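Alpha-1,6-mannanase (Bacteroides thetaiotaomicron, PDB 4V1S) probably hydrolyses alpha-1,6-mannosidic linkages in mannan chains, as a family GH76 glycoside hydrolase of a gut symbiont. Local coordinates at residues 81-92 / 105-116; 124-132 / 140-148. All coordinates share one frame; numbering follows the deposited sequence.

Interaction 1. Residues 81-92 / 105-116; sequences IWGNIFLLYTYT and ALMNCFLNFDNY
Phe113 and Cys109 push into the segment 81-92 as successive knobs, Phe113 among Ile81, Asn84, Ile85 and Leu88, and Cys109 among Asn84, Leu87, Leu88 and Tyr91. The axes of the helical segments 81-92 and 105-114 come within 9.0 Å, with 154° between their directions: a nearly antiparallel helical hairpin with knobs-into-holes packing. Apolar contacts dominate. The Phe113 ring enters rim first: Asn84 O lies in its plane 3.4 Å from CE1, CZ meets Ile85 CG1, and Leu88 CD2 covers one face. Leu88, with CG anti to the backbone N (chi1 177°), extends CD1 to 3.6 Å from Leu106 CD1. Ile81 CG1 lies over a face of the Tyr116 ring.

Aromatic contacts close the other end. Ala105 CB makes a CH-pi contact over one face of Tyr91, 4.1 Å from the ring centroid, while Leu87 O lies 3.2 Å above the opposite face, offset toward the rim. Cys109 SG stands at that ring's edge in a sulfur-aromatic contact, and its CB is 3.6 Å from Tyr91 CD2.

The clear polar links run through two waters. Water 1 and water 2 each donate to Asn84 OD1 and accept from Asn112 ND2, and water 1 also donates to Tyr116 OH. Ser79 is hydrogen-bonded through OG to Asn84 ND2 and through its backbone O to Tyr116 OH, and Ser68 holds Asn112 OD1.

An alanine at Phe113 would probably open a gap between Ile81 and Leu88 and leave the hole without its knob. The hairpin thus joins through side-chain packing, its buried amides satisfied by water and serines.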
loop_
_atom_site.group_PDB
_atom_site.type_symbol
_atom_site.label_atom_id
_atom_site.label_comp_id
_atom_site.label_asym_id
_atom_site.label_seq_id
_atom_site.Cartn_x
_atom_site.Cartn_y
_atom_site.Cartn_z
ATOM N N ILE A 81 1.833 10.764 6.908
ATOM C CA ILE A 81 2.695 10.136 5.922
ATOM C C ILE A 81 1.897 9.332 4.870
ATOM O O ILE A 81 2.281 9.277 3.673
ATOM C CB ILE A 81 3.796 9.296 6.614
ATOM C CG1 ILE A 81 4.921 8.981 5.649
ATOM C CG2 ILE A 81 3.233 8.016 7.228
ATOM C CD1 ILE A 81 6.111 8.321 6.319
ATOM N N TRP A 82 0.785 8.726 5.298
ATOM C CA TRP A 82 0.097 7.718 4.445
ATOM C C TRP A 82 -0.209 8.225 3.021
ATOM O O TRP A 82 0.095 7.565 2.051
ATOM C CB TRP A 82 -1.199 7.293 5.147
ATOM C CG TRP A 82 -1.845 6.075 4.621
ATOM C CD1 TRP A 82 -1.536 5.369 3.507
ATOM C CD2 TRP A 82 -2.987 5.458 5.193
ATOM N NE1 TRP A 82 -2.402 4.297 3.366
ATOM C CE2 TRP A 82 -3.311 4.339 4.389
ATOM C CE3 TRP A 82 -3.781 5.745 6.305
ATOM C CZ2 TRP A 82 -4.385 3.518 4.664
ATOM C CZ3 TRP A 82 -4.828 4.891 6.602
ATOM C CH2 TRP A 82 -5.134 3.813 5.774
ATOM N N GLY A 83 -0.839 9.400 2.893
ATOM C CA GLY A 83 -1.214 9.887 1.562
ATOM C C GLY A 83 -0.023 10.111 0.664
ATOM O O GLY A 83 -0.116 9.954 -0.536
ATOM N N ASN A 84 1.115 10.476 1.272
ATOM C CA ASN A 84 2.344 10.635 0.540
ATOM C C ASN A 84 2.915 9.333 0.036
ATOM O O ASN A 84 3.643 9.315 -0.961
ATOM C CB ASN A 84 3.418 11.307 1.426
ATOM C CG ASN A 84 3.002 12.694 1.860
ATOM O OD1 ASN A 84 3.155 13.664 1.125
ATOM N ND2 ASN A 84 2.394 12.775 3.013
ATOM N N ILE A 85 2.594 8.231 0.716
ATOM C CA ILE A 85 3.060 6.901 0.261
ATOM C C ILE A 85 2.426 6.551 -1.071
ATOM O O ILE A 85 3.075 5.987 -1.969
ATOM C CB ILE A 85 2.787 5.829 1.341
ATOM C CG1 ILE A 85 3.518 6.205 2.660
ATOM C CG2 ILE A 85 3.188 4.446 0.872
ATOM C CD1 ILE A 85 3.194 5.275 3.817
ATOM N N PHE A 86 1.146 6.906 -1.267
ATOM C CA PHE A 86 0.564 6.679 -2.576
ATOM C C PHE A 86 1.208 7.530 -3.671
ATOM O O PHE A 86 1.332 7.062 -4.778
ATOM C CB PHE A 86 -0.931 6.892 -2.577
ATOM C CG PHE A 86 -1.684 5.871 -1.763
ATOM C CD1 PHE A 86 -1.805 4.569 -2.205
ATOM C CD2 PHE A 86 -2.401 6.241 -0.604
ATOM C CE1 PHE A 86 -2.539 3.626 -1.505
ATOM C CE2 PHE A 86 -3.137 5.291 0.123
ATOM C CZ PHE A 86 -3.200 3.992 -0.339
ATOM N N LEU A 87 1.646 8.742 -3.342
ATOM C CA LEU A 87 2.372 9.515 -4.319
ATOM C C LEU A 87 3.706 8.831 -4.624
ATOM O O LEU A 87 4.074 8.678 -5.767
ATOM C CB LEU A 87 2.596 10.962 -3.820
ATOM C CG LEU A 87 1.382 11.850 -3.745
ATOM C CD1 LEU A 87 1.742 13.175 -3.118
ATOM C CD2 LEU A 87 0.807 12.053 -5.142
ATOM N N LEU A 88 4.412 8.368 -3.592
ATOM C CA LEU A 88 5.656 7.627 -3.813
ATOM C C LEU A 88 5.423 6.445 -4.773
ATOM O O LEU A 88 6.189 6.220 -5.709
ATOM C CB LEU A 88 6.169 7.114 -2.467
ATOM C CG LEU A 88 7.422 6.257 -2.455
ATOM C CD1 LEU A 88 8.612 7.063 -2.945
ATOM C CD2 LEU A 88 7.682 5.694 -1.056
ATOM N N TYR A 89 4.385 5.662 -4.508
ATOM C CA TYR A 89 4.036 4.516 -5.368
ATOM C C TYR A 89 3.744 4.964 -6.822
ATOM O O TYR A 89 4.105 4.297 -7.788
ATOM C CB TYR A 89 2.793 3.822 -4.840
ATOM C CG TYR A 89 2.896 3.078 -3.534
ATOM C CD1 TYR A 89 4.111 2.867 -2.879
ATOM C CD2 TYR A 89 1.728 2.555 -2.946
ATOM C CE1 TYR A 89 4.137 2.198 -1.643
ATOM C CE2 TYR A 89 1.756 1.845 -1.762
ATOM C CZ TYR A 89 2.971 1.636 -1.104
ATOM O OH TYR A 89 2.989 0.879 0.079
ATOM N N THR A 90 3.082 6.109 -6.952
ATOM C CA THR A 90 2.686 6.619 -8.262
ATOM C C THR A 90 3.896 7.020 -9.079
ATOM O O THR A 90 4.067 6.599 -10.233
ATOM C CB THR A 90 1.739 7.817 -8.129
ATOM O OG1 THR A 90 0.603 7.397 -7.393
ATOM C CG2 THR A 90 1.329 8.322 -9.470
ATOM N N TYR A 91 4.775 7.808 -8.467
ATOM C CA TYR A 91 5.963 8.277 -9.200
ATOM C C TYR A 91 6.893 7.113 -9.536
ATOM O O TYR A 91 7.490 7.050 -10.623
ATOM C CB TYR A 91 6.706 9.359 -8.417
ATOM C CG TYR A 91 5.873 10.544 -7.978
ATOM C CD1 TYR A 91 4.957 11.144 -8.819
ATOM C CD2 TYR A 91 6.052 11.103 -6.715
ATOM C CE1 TYR A 91 4.188 12.213 -8.371
ATOM C CE2 TYR A 91 5.333 12.203 -6.290
ATOM C CZ TYR A 91 4.433 12.792 -7.127
ATOM O OH TYR A 91 3.692 13.886 -6.640
ATOM N N THR A 92 7.021 6.186 -8.610
ATOM C CA THR A 92 7.792 4.984 -8.867
ATOM C C THR A 92 7.266 4.199 -10.066
ATOM O O THR A 92 8.029 3.848 -10.964
ATOM C CB THR A 92 7.824 4.111 -7.633
ATOM O OG1 THR A 92 8.459 4.832 -6.564
ATOM C CG2 THR A 92 8.562 2.790 -7.928
ATOM N N ALA A 105 10.372 13.859 -10.076
ATOM C CA ALA A 105 9.200 13.871 -9.196
ATOM C C ALA A 105 9.396 12.863 -8.068
ATOM O O ALA A 105 9.094 13.140 -6.883
ATOM C CB ALA A 105 7.936 13.531 -9.975
ATOM N N LEU A 106 9.943 11.709 -8.438
ATOM C CA LEU A 106 10.236 10.651 -7.461
ATOM C C LEU A 106 11.295 11.125 -6.455
ATOM O O LEU A 106 11.148 10.924 -5.254
ATOM C CB LEU A 106 10.667 9.361 -8.154
ATOM C CG LEU A 106 11.093 8.211 -7.238
ATOM C CD1 LEU A 106 10.008 7.848 -6.221
ATOM C CD2 LEU A 106 11.484 7.026 -8.099
ATOM N N MET A 107 12.368 11.752 -6.942
ATOM C CA MET A 107 13.398 12.255 -6.052
ATOM C C MET A 107 12.858 13.345 -5.128
ATOM O O MET A 107 13.165 13.362 -3.933
ATOM C CB MET A 107 14.600 12.777 -6.816
ATOM C CG MET A 107 15.668 13.350 -5.894
ATOM S SD MET A 107 16.324 12.151 -4.692
ATOM C CE MET A 107 17.280 11.091 -5.760
ATOM N N ASN A 108 12.053 14.256 -5.664
ATOM C CA ASN A 108 11.449 15.284 -4.820
ATOM C C ASN A 108 10.525 14.703 -3.723
ATOM O O ASN A 108 10.474 15.172 -2.584
ATOM C CB ASN A 108 10.711 16.310 -5.673
ATOM C CG ASN A 108 11.659 17.207 -6.427
ATOM O OD1 ASN A 108 12.806 17.405 -6.007
ATOM N ND2 ASN A 108 11.203 17.755 -7.546
ATOM N N CYS A 109 9.818 13.634 -4.072
ATOM C CA CYS A 109 8.991 12.931 -3.078
ATOM C C CYS A 109 9.864 12.264 -2.031
ATOM O O CYS A 109 9.616 12.395 -0.835
ATOM C CB CYS A 109 8.132 11.938 -3.846
ATOM S SG CYS A 109 7.118 10.895 -2.848
ATOM N N PHE A 110 10.940 11.617 -2.467
ATOM C CA PHE A 110 11.890 10.993 -1.520
ATOM C C PHE A 110 12.471 11.990 -0.537
ATOM O O PHE A 110 12.515 11.757 0.691
ATOM C CB PHE A 110 13.004 10.273 -2.272
ATOM C CG PHE A 110 14.022 9.645 -1.368
ATOM C CD1 PHE A 110 13.722 8.493 -0.661
ATOM C CD2 PHE A 110 15.256 10.240 -1.175
ATOM C CE1 PHE A 110 14.661 7.904 0.181
ATOM C CE2 PHE A 110 16.195 9.671 -0.328
ATOM C CZ PHE A 110 15.902 8.491 0.338
ATOM N N LEU A 111 12.803 13.155 -1.060
ATOM C CA LEU A 111 13.321 14.238 -0.226
ATOM C C LEU A 111 12.241 14.776 0.709
ATOM O O LEU A 111 12.543 15.189 1.833
ATOM C CB LEU A 111 13.936 15.348 -1.087
ATOM C CG LEU A 111 15.207 14.922 -1.838
ATOM C CD1 LEU A 111 15.605 15.991 -2.851
ATOM C CD2 LEU A 111 16.368 14.622 -0.905
ATOM N N ASN A 112 10.984 14.755 0.275
ATOM C CA ASN A 112 9.917 15.095 1.200
ATOM C C ASN A 112 9.775 14.049 2.328
ATOM O O ASN A 112 9.525 14.412 3.477
ATOM C CB ASN A 112 8.598 15.268 0.466
ATOM C CG ASN A 112 7.507 15.822 1.367
ATOM O OD1 ASN A 112 7.729 16.790 2.089
ATOM N ND2 ASN A 112 6.369 15.140 1.409
ATOM N N PHE A 113 9.890 12.781 1.974
ATOM C CA PHE A 113 9.872 11.712 2.942
ATOM C C PHE A 113 10.977 11.905 3.984
ATOM O O PHE A 113 10.776 11.576 5.151
ATOM C CB PHE A 113 9.988 10.309 2.299
ATOM C CG PHE A 113 8.657 9.694 2.004
ATOM C CD1 PHE A 113 7.892 10.134 0.904
ATOM C CD2 PHE A 113 8.107 8.746 2.845
ATOM C CE1 PHE A 113 6.627 9.624 0.676
ATOM C CE2 PHE A 113 6.818 8.237 2.619
ATOM C CZ PHE A 113 6.082 8.656 1.533
ATOM N N ASP A 114 12.110 12.491 3.589
ATOM C CA ASP A 114 13.164 12.782 4.580
ATOM C C ASP A 114 12.629 13.703 5.742
ATOM O O ASP A 114 13.122 13.642 6.868
ATOM C CB ASP A 114 14.386 13.418 3.902
ATOM C CG ASP A 114 15.360 12.391 3.241
ATOM O OD1 ASP A 114 15.331 11.134 3.505
ATOM O OD2 ASP A 114 16.209 12.908 2.450
ATOM N N ASN A 115 11.621 14.532 5.446
ATOM C CA ASN A 115 11.001 15.373 6.479
ATOM C C ASN A 115 10.342 14.546 7.544
ATOM O O ASN A 115 10.165 15.028 8.655
ATOM C CB ASN A 115 10.001 16.336 5.913
ATOM C CG ASN A 115 10.648 17.375 5.025
ATOM O OD1 ASN A 115 11.680 17.949 5.363
ATOM N ND2 ASN A 115 10.028 17.638 3.888
ATOM N N TYR A 116 9.913 13.336 7.193
ATOM C CA TYR A 116 9.270 12.414 8.133
ATOM C C TYR A 116 10.231 11.418 8.793
ATOM O O TYR A 116 9.812 10.612 9.635
ATOM C CB TYR A 116 8.169 11.634 7.413
ATOM C CG TYR A 116 7.020 12.473 6.862
ATOM C CD1 TYR A 116 7.162 13.234 5.717
ATOM C CD2 TYR A 116 5.796 12.513 7.494
ATOM C CE1 TYR A 116 6.125 13.960 5.195
ATOM C CE2 TYR A 116 4.739 13.229 6.956
ATOM C CZ TYR A 116 4.918 13.998 5.854
ATOM O OH TYR A 116 3.867 14.740 5.371
HETATM O O HOH W 1 3.763 15.894 2.713
HETATM O O HOH W 2 5.336 13.345 -0.693
#

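Interaction 2. Residues 124-132 / 140-148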
loop_
_atom_site.group_PDB
_atom_site.type_symbol
_atom_site.label_atom_id
_atom_site.label_comp_id
_atom_site.label_asym_id
_atom_site.label_seq_id
_atom_site.Cartn_x
_atom_site.Cartn_y
_atom_site.Cartn_z
ATOM N N ILE A 124 16.623 3.862 17.728
ATOM C CA ILE A 124 16.348 3.329 16.421
ATOM C C ILE A 124 15.733 4.399 15.504
ATOM O O ILE A 124 14.945 5.252 15.920
ATOM C CB ILE A 124 15.467 2.046 16.456
ATOM C CG1 ILE A 124 15.552 1.333 15.079
ATOM C CG2 ILE A 124 14.057 2.376 16.944
ATOM C CD1 ILE A 124 14.876 -0.032 15.043
ATOM N N ALA A 125 16.176 4.365 14.262
ATOM C CA ALA A 125 15.678 5.240 13.198
ATOM C C ALA A 125 14.404 4.679 12.574
ATOM O O ALA A 125 14.213 3.462 12.525
ATOM C CB ALA A 125 16.748 5.355 12.110
ATOM N N GLY A 126 13.565 5.567 12.053
ATOM C CA GLY A 126 12.392 5.130 11.374
ATOM C C GLY A 126 11.537 6.329 11.008
ATOM O O GLY A 126 11.707 7.431 11.547
ATOM N N TYR A 127 10.621 6.126 10.067
ATOM C CA TYR A 127 9.707 7.194 9.679
ATOM C C TYR A 127 8.607 7.416 10.748
ATOM O O TYR A 127 8.148 6.476 11.356
ATOM C CB TYR A 127 9.018 6.871 8.351
ATOM C CG TYR A 127 9.916 6.976 7.133
ATOM C CD1 TYR A 127 10.249 8.218 6.582
ATOM C CD2 TYR A 127 10.469 5.843 6.552
ATOM C CE1 TYR A 127 11.139 8.318 5.503
ATOM C CE2 TYR A 127 11.317 5.938 5.450
ATOM C CZ TYR A 127 11.650 7.185 4.922
ATOM O OH TYR A 127 12.499 7.253 3.835
ATOM N N ALA A 128 8.243 8.684 10.906
ATOM C CA ALA A 128 7.128 9.166 11.751
ATOM C C ALA A 128 5.892 9.461 10.922
ATOM O O ALA A 128 5.969 9.669 9.692
ATOM C CB ALA A 128 7.564 10.378 12.549
ATOM N N THR A 129 4.759 9.545 11.624
ATOM C CA THR A 129 3.503 9.787 10.979
ATOM C C THR A 129 3.387 11.238 10.481
ATOM O O THR A 129 2.685 11.517 9.510
ATOM C CB THR A 129 2.329 9.435 11.900
ATOM O OG1 THR A 129 1.166 9.192 11.105
ATOM C CG2 THR A 129 2.103 10.474 12.975
ATOM N N LEU A 130 4.093 12.142 11.141
ATOM C CA LEU A 130 4.161 13.545 10.750
ATOM C C LEU A 130 5.621 13.988 10.653
ATOM O O LEU A 130 6.519 13.314 11.143
ATOM C CB LEU A 130 3.423 14.392 11.791
ATOM C CG LEU A 130 1.889 14.368 11.762
ATOM C CD1 LEU A 130 1.300 14.929 13.041
ATOM C CD2 LEU A 130 1.339 15.106 10.545
ATOM N N PRO A 131 5.872 15.147 10.019
ATOM C CA PRO A 131 7.233 15.619 9.959
ATOM C C PRO A 131 7.883 15.691 11.327
ATOM O O PRO A 131 7.241 16.060 12.314
ATOM C CB PRO A 131 7.089 16.998 9.327
ATOM C CG PRO A 131 5.929 16.808 8.382
ATOM C CD PRO A 131 4.969 15.959 9.199
ATOM N N THR A 132 9.159 15.334 11.357
ATOM C CA THR A 132 9.912 15.256 12.598
ATOM C C THR A 132 11.372 15.569 12.299
ATOM O O THR A 132 11.748 15.869 11.172
ATOM C CB THR A 132 9.737 13.849 13.237
ATOM O OG1 THR A 132 10.173 13.848 14.600
ATOM C CG2 THR A 132 10.459 12.786 12.448
ATOM N N ARG A 140 5.522 7.079 15.928
ATOM C CA ARG A 140 5.898 6.131 14.861
ATOM C C ARG A 140 5.082 4.852 14.885
ATOM O O ARG A 140 4.657 4.409 15.971
ATOM C CB ARG A 140 7.385 5.821 14.897
ATOM C CG ARG A 140 8.261 7.068 14.845
ATOM C CD ARG A 140 9.710 6.763 14.584
ATOM N NE ARG A 140 10.325 6.075 15.728
ATOM C CZ ARG A 140 11.634 5.850 15.842
ATOM N NH1 ARG A 140 12.466 6.257 14.908
ATOM N NH2 ARG A 140 12.128 5.246 16.914
ATOM N N PHE A 141 4.821 4.341 13.673
ATOM C CA PHE A 141 3.939 3.206 13.407
ATOM C C PHE A 141 4.659 2.162 12.603
ATOM O O PHE A 141 5.301 2.473 11.607
ATOM C CB PHE A 141 2.689 3.702 12.662
ATOM C CG PHE A 141 1.862 4.650 13.497
ATOM C CD1 PHE A 141 2.255 5.993 13.640
ATOM C CD2 PHE A 141 0.765 4.207 14.181
ATOM C CE1 PHE A 141 1.518 6.872 14.403
ATOM C CE2 PHE A 141 0.036 5.084 14.983
ATOM C CZ PHE A 141 0.433 6.402 15.104
ATOM N N TYR A 142 4.546 0.915 13.041
ATOM C CA TYR A 142 5.299 -0.144 12.393
ATOM C C TYR A 142 4.706 -0.414 11.005
ATOM O O TYR A 142 5.454 -0.736 10.091
ATOM C CB TYR A 142 5.373 -1.403 13.273
ATOM C CG TYR A 142 6.068 -1.145 14.590
ATOM C CD1 TYR A 142 7.438 -0.976 14.645
ATOM C CD2 TYR A 142 5.355 -1.015 15.779
ATOM C CE1 TYR A 142 8.091 -0.721 15.859
ATOM C CE2 TYR A 142 6.010 -0.753 16.983
ATOM C CZ TYR A 142 7.385 -0.617 17.009
ATOM O OH TYR A 142 8.064 -0.369 18.191
ATOM N N ASP A 143 3.394 -0.242 10.845
ATOM C CA ASP A 143 2.780 -0.410 9.537
ATOM C C ASP A 143 3.206 0.672 8.538
ATOM O O ASP A 143 3.591 0.348 7.419
ATOM C CB ASP A 143 1.253 -0.580 9.594
ATOM C CG ASP A 143 0.531 0.620 10.175
ATOM O OD1 ASP A 143 1.158 1.421 10.897
ATOM O OD2 ASP A 143 -0.695 0.759 9.935
ATOM N N GLU A 144 3.195 1.938 8.964
ATOM C CA GLU A 144 3.568 3.032 8.067
ATOM C C GLU A 144 4.972 2.786 7.505
ATOM O O GLU A 144 5.239 3.054 6.332
ATOM C CB GLU A 144 3.531 4.391 8.774
ATOM C CG GLU A 144 2.136 4.862 9.088
ATOM C CD GLU A 144 2.080 6.173 9.853
ATOM O OE1 GLU A 144 3.133 6.652 10.334
ATOM O OE2 GLU A 144 0.930 6.703 10.024
ATOM N N ASN A 145 5.862 2.290 8.361
ATOM C CA ASN A 145 7.219 1.990 7.921
ATOM C C ASN A 145 7.281 0.889 6.868
ATOM O O ASN A 145 8.104 0.962 5.953
ATOM C CB ASN A 145 8.175 1.740 9.114
ATOM C CG ASN A 145 8.688 3.060 9.669
ATOM O OD1 ASN A 145 9.748 3.524 9.290
ATOM N ND2 ASN A 145 7.871 3.719 10.484
ATOM N N GLY A 146 6.417 -0.115 6.994
ATOM C CA GLY A 146 6.315 -1.191 6.010
ATOM C C GLY A 146 5.719 -0.767 4.691
ATOM O O GLY A 146 6.243 -1.086 3.628
ATOM N N TRP A 147 4.640 0.014 4.745
ATOM C CA TRP A 147 4.104 0.591 3.533
ATOM C C TRP A 147 5.144 1.368 2.775
ATOM O O TRP A 147 5.229 1.314 1.545
ATOM C CB TRP A 147 2.972 1.571 3.873
ATOM C CG TRP A 147 1.572 1.085 4.235
ATOM C CD1 TRP A 147 1.114 0.620 5.453
ATOM C CD2 TRP A 147 0.421 1.173 3.393
ATOM N NE1 TRP A 147 -0.242 0.396 5.397
ATOM C CE2 TRP A 147 -0.699 0.741 4.156
ATOM C CE3 TRP A 147 0.218 1.588 2.068
ATOM C CZ2 TRP A 147 -2.009 0.726 3.635
ATOM C CZ3 TRP A 147 -1.076 1.547 1.550
ATOM C CH2 TRP A 147 -2.171 1.131 2.340
ATOM N N THR A 148 5.955 2.124 3.531
ATOM C CA THR A 148 6.970 2.993 2.926
ATOM C C THR A 148 8.119 2.154 2.359
ATOM O O THR A 148 8.546 2.376 1.223
ATOM C CB THR A 148 7.501 4.020 3.938
ATOM O OG1 THR A 148 6.398 4.803 4.423
ATOM C CG2 THR A 148 8.529 4.915 3.334
HETATM O O HOH W 3 5.404 5.921 11.499
#
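Arg140 reaches along the strand 124-127 and grips Ile124 O end-on with two nitrogens, NH1 at 2.9 Å and NH2 at 3.0 Å from that oxygen. The acceptor lies in the guanidinium plane, whereas both donors come from one face of the peptide carbonyl, NH2 41° out of its plane. A bend at chi3 (-69°) turns the chain after CG has passed Tyr127 O. Glu191 takes NE in a salt bridge.

Asn145 pairs its amide with both backbone polar groups of Tyr127. OD1 accepts from Tyr127 N at 2.9 Å, in the carbonyl plane and on a lone pair; ND2 gives one hydrogen to Tyr127 O, at 2.9 Å. The second ND2 hydrogen goes to Phe141 O at 173°, so three bonds fix the amide's rotation. Phe141 is the N-cap residue of helix 142-159, one of the helices of the (alpha/alpha)6 barrel expected of a GH76 enzyme, and its O also accepts from Asn145 N on the opposite face. A strand of the 117-127 beta hairpin is thereby joined to a helix's first turn.

Water 3 accepts from Phe141 N and lies 2.8 Å from Tyr127 O and 2.7 Å from Glu144 OE1. Thr129 OG1 donates to the syn lone pair of Glu144 OE2 at 2.7 Å, while Thr129 CB packs against Phe141 CE1. Farther along the helix, Thr148 CG2 touches Tyr127 CE2, and Thr148 OG1 donates to Glu144 O.

Overall arrangement
From the N terminus, helix 81-97 turns back into helix 99-114, and interaction 1 closes that connection before interaction 2 begins. The chain then forms the beta hairpin of strands 117-121 and 124-127, and interaction 2 closes the connection that leaves strand 124-127 and runs to the start of helix 142-159. The two contacts are therefore in series, neither nested nor crossing, with centres about 13 Å apart. They nevertheless touch: Tyr89 OH and Trp147 O, and Ala128 N and Tyr116 O, are probably hydrogen-bonded, while Ile85 CD1 packs on Thr148 OG1. Helix 142-159 thus packs on helix 81-97, while the Tyr116-Ala128 bond ties the end of helix 99-114 to the beta hairpin.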